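Local structure of periplasmic zinc-binding protein troA (Treponema pallidum, 1K0F) at residues A[55-60]-A[72-77]. The protein binds zinc with high affinity in the periplasm and delivers it to the membrane permease of an ABC transporter for import into the cell. Numbering follows the deposited sequence.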
ATOM      1  N   ILE A  55     -11.598 -14.354  -4.773  1.00 24.17           N
ATOM      2  CA  ILE A  55     -11.603 -12.936  -4.448  1.00 24.60           C
ATOM      3  C   ILE A  55     -10.490 -12.680  -3.440  1.00 22.91           C
ATOM      4  O   ILE A  55     -10.385 -13.370  -2.421  1.00 18.92           O
ATOM      5  CB  ILE A  55     -12.938 -12.473  -3.843  1.00 25.95           C
ATOM      6  CG1 ILE A  55     -14.009 -12.398  -4.934  1.00 26.45           C
ATOM      7  CG2 ILE A  55     -12.766 -11.095  -3.216  1.00 26.75           C
ATOM      8  CD1 ILE A  55     -15.397 -12.127  -4.394  1.00 26.84           C
ATOM      9  N   LEU A  56      -9.658 -11.684  -3.744  1.00 22.50           N
ATOM     10  CA  LEU A  56      -8.524 -11.336  -2.900  1.00 20.69           C
ATOM     11  C   LEU A  56      -8.555  -9.889  -2.435  1.00 19.39           C
ATOM     12  O   LEU A  56      -8.751  -8.964  -3.223  1.00 19.79           O
ATOM     13  CB  LEU A  56      -7.211 -11.602  -3.644  1.00 18.73           C
ATOM     14  CG  LEU A  56      -6.810 -13.069  -3.833  1.00 17.98           C
ATOM     15  CD1 LEU A  56      -5.472 -13.144  -4.554  1.00 19.07           C
ATOM     16  CD2 LEU A  56      -6.738 -13.763  -2.486  1.00 16.20           C
ATOM     17  N   TYR A  57      -8.353  -9.711  -1.138  1.00 17.91           N
ATOM     18  CA  TYR A  57      -8.328  -8.392  -0.549  1.00 18.09           C
ATOM     19  C   TYR A  57      -7.415  -8.386   0.674  1.00 18.97           C
ATOM     20  O   TYR A  57      -7.094  -9.435   1.242  1.00 20.47           O
ATOM     21  CB  TYR A  57      -9.747  -7.938  -0.189  1.00 16.29           C
ATOM     22  CG  TYR A  57     -10.432  -8.701   0.930  1.00 15.46           C
ATOM     23  CD1 TYR A  57     -10.835 -10.028   0.761  1.00 14.32           C
ATOM     24  CD2 TYR A  57     -10.752  -8.061   2.134  1.00 15.85           C
ATOM     25  CE1 TYR A  57     -11.533 -10.689   1.752  1.00 15.24           C
ATOM     26  CE2 TYR A  57     -11.455  -8.720   3.134  1.00 15.61           C
ATOM     27  CZ  TYR A  57     -11.842 -10.031   2.938  1.00 17.80           C
ATOM     28  OH  TYR A  57     -12.520 -10.681   3.947  1.00 23.47           O
ATOM     29  N   ASN A  58      -6.985  -7.195   1.059  1.00 17.34           N
ATOM     30  CA  ASN A  58      -6.095  -7.001   2.188  1.00 18.09           C
ATOM     31  C   ASN A  58      -6.535  -7.662   3.490  1.00 19.59           C
ATOM     32  O   ASN A  58      -5.976  -8.673   3.937  1.00 17.96           O
ATOM     33  CB  ASN A  58      -5.939  -5.504   2.438  1.00 18.24           C
ATOM     34  CG  ASN A  58      -4.561  -5.131   2.909  1.00 21.58           C
ATOM     35  OD1 ASN A  58      -3.563  -5.683   2.430  1.00 23.31           O
ATOM     36  ND2 ASN A  58      -4.487  -4.188   3.841  1.00 22.01           N
ATOM     37  N   GLY A  59      -7.563  -7.057   4.075  1.00 20.62           N
ATOM     38  CA  GLY A  59      -8.068  -7.483   5.357  1.00 19.60           C
ATOM     39  C   GLY A  59      -7.587  -6.319   6.202  1.00 19.62           C
ATOM     40  O   GLY A  59      -7.511  -5.194   5.699  1.00 18.99           O
ATOM     41  N   LEU A  60      -7.231  -6.566   7.454  1.00 19.02           N
ATOM     42  CA  LEU A  60      -6.756  -5.495   8.312  1.00 20.40           C
ATOM     43  C   LEU A  60      -7.591  -4.229   8.129  1.00 22.81           C
ATOM     44  O   LEU A  60      -7.096  -3.110   8.231  1.00 22.45           O
ATOM     45  CB  LEU A  60      -5.286  -5.207   8.015  1.00 17.79           C
ATOM     46  CG  LEU A  60      -4.344  -6.406   8.163  1.00 16.70           C
ATOM     47  CD1 LEU A  60      -2.918  -5.903   8.247  1.00 17.48           C
ATOM     48  CD2 LEU A  60      -4.697  -7.209   9.416  1.00 18.47           C
ATOM     49  N   LYS A  72     -20.776 -11.054   2.207  1.00 62.13           N
ATOM     50  CA  LYS A  72     -21.905 -11.572   1.450  1.00 62.90           C
ATOM     51  C   LYS A  72     -21.471 -12.589   0.389  1.00 62.08           C
ATOM     52  O   LYS A  72     -21.972 -13.714   0.354  1.00 62.16           O
ATOM     53  CB  LYS A  72     -22.652 -10.412   0.786  1.00 65.19           C
ATOM     54  CG  LYS A  72     -23.458  -9.561   1.763  1.00 68.96           C
ATOM     55  CD  LYS A  72     -23.814  -8.196   1.173  1.00 71.36           C
ATOM     56  CE  LYS A  72     -25.053  -7.594   1.839  1.00 73.08           C
ATOM     57  NZ  LYS A  72     -25.036  -7.712   3.330  1.00 75.10           N
ATOM     58  N   LEU A  73     -20.539 -12.186  -0.469  1.00 61.06           N
ATOM     59  CA  LEU A  73     -20.046 -13.053  -1.537  1.00 59.78           C
ATOM     60  C   LEU A  73     -19.187 -14.196  -1.008  1.00 58.34           C
ATOM     61  O   LEU A  73     -18.877 -15.142  -1.736  1.00 58.51           O
ATOM     62  CB  LEU A  73     -19.247 -12.230  -2.553  1.00 61.61           C
ATOM     63  CG  LEU A  73     -19.924 -11.997  -3.911  1.00 63.32           C
ATOM     64  CD1 LEU A  73     -20.847 -10.791  -3.831  1.00 63.72           C
ATOM     65  CD2 LEU A  73     -18.869 -11.786  -4.987  1.00 63.73           C
ATOM     66  N   ARG A  74     -18.797 -14.103   0.261  1.00 56.03           N
ATOM     67  CA  ARG A  74     -17.993 -15.146   0.882  1.00 53.81           C
ATOM     68  C   ARG A  74     -18.885 -16.373   1.016  1.00 53.45           C
ATOM     69  O   ARG A  74     -20.113 -16.263   0.958  1.00 53.06           O
ATOM     70  CB  ARG A  74     -17.504 -14.699   2.263  1.00 51.59           C
ATOM     71  CG  ARG A  74     -16.722 -13.388   2.255  1.00 50.66           C
ATOM     72  CD  ARG A  74     -16.057 -13.104   3.590  1.00 48.67           C
ATOM     73  NE  ARG A  74     -15.211 -14.218   3.998  1.00 48.02           N
ATOM     74  CZ  ARG A  74     -13.956 -14.092   4.406  1.00 47.50           C
ATOM     75  NH1 ARG A  74     -13.391 -12.891   4.462  1.00 46.09           N
ATOM     76  NH2 ARG A  74     -13.262 -15.171   4.751  1.00 46.53           N
ATOM     77  N   GLY A  75     -18.275 -17.542   1.179  1.00 53.42           N
ATOM     78  CA  GLY A  75     -19.049 -18.765   1.333  1.00 53.01           C
ATOM     79  C   GLY A  75     -19.551 -19.346   0.028  1.00 52.25           C
ATOM     80  O   GLY A  75     -19.744 -20.556  -0.096  1.00 52.36           O
ATOM     81  N   SER A  76     -19.774 -18.474  -0.946  1.00 51.59           N
ATOM     82  CA  SER A  76     -20.246 -18.894  -2.256  1.00 50.29           C
ATOM     83  C   SER A  76     -19.028 -19.108  -3.137  1.00 49.43           C
ATOM     84  O   SER A  76     -19.076 -19.848  -4.119  1.00 49.97           O
ATOM     85  CB  SER A  76     -21.142 -17.809  -2.858  1.00 50.45           C
ATOM     86  OG  SER A  76     -21.921 -17.177  -1.855  1.00 51.69           O
ATOM     87  N   ARG A  77     -17.933 -18.455  -2.768  1.00 48.02           N
ATOM     88  CA  ARG A  77     -16.694 -18.556  -3.523  1.00 46.91           C
ATOM     89  C   ARG A  77     -15.513 -18.377  -2.600  1.00 44.71           C
ATOM     90  O   ARG A  77     -15.673 -18.203  -1.396  1.00 45.17           O
ATOM     91  CB  ARG A  77     -16.634 -17.469  -4.592  1.00 49.55           C
ATOM     92  CG  ARG A  77     -16.484 -16.067  -4.019  1.00 51.58           C
ATOM     93  CD  ARG A  77     -17.177 -15.032  -4.893  1.00 52.41           C
ATOM     94  NE  ARG A  77     -18.472 -15.505  -5.378  1.00 54.57           N
ATOM     95  CZ  ARG A  77     -18.835 -15.496  -6.655  1.00 56.59           C
ATOM     96  NH1 ARG A  77     -18.005 -15.036  -7.580  1.00 57.88           N
ATOM     97  NH2 ARG A  77     -20.031 -15.949  -7.010  1.00 58.88           N
TER
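Ile55 meets Leu73 and Arg77 through the end of its longer branch. Its CD1 lies 3.5 Å from Leu73 CD2, and the two side chains cross at about a right angle. The same CD1 is 3.4 Å from Arg77 CD, so the methyl touches the aliphatic part of the arginine. CG1 of Ile55 stands anti to the carbonyl carbon (chi1 -74°), and the extended chi2 carries CD1 out to both partners. Leu49 of helix 43-51 also touches Ile55 and Leu73.

The polar approach is between Tyr57 and Arg74. Arg74 NH1 comes to the edge of the phenol ring, near its plane, beside OH. The pair is modelled implausibly close, and its detail is doubtful at 2.5 Å resolution. The ring and guanidinium planes are 86° apart. Phe70 meets the Tyr57 ring with its plane turned by about 30°.

No hydrogen bond is assigned between the two segments. Ile55 and Tyr57 pair through their backbones with strand 78-81. Strand 54-57, helix 67-73 and strand 78-81 form a beta-alpha-beta crossover in a four-stranded parallel sheet, and this contact packs the helix end and following turn against the first strand.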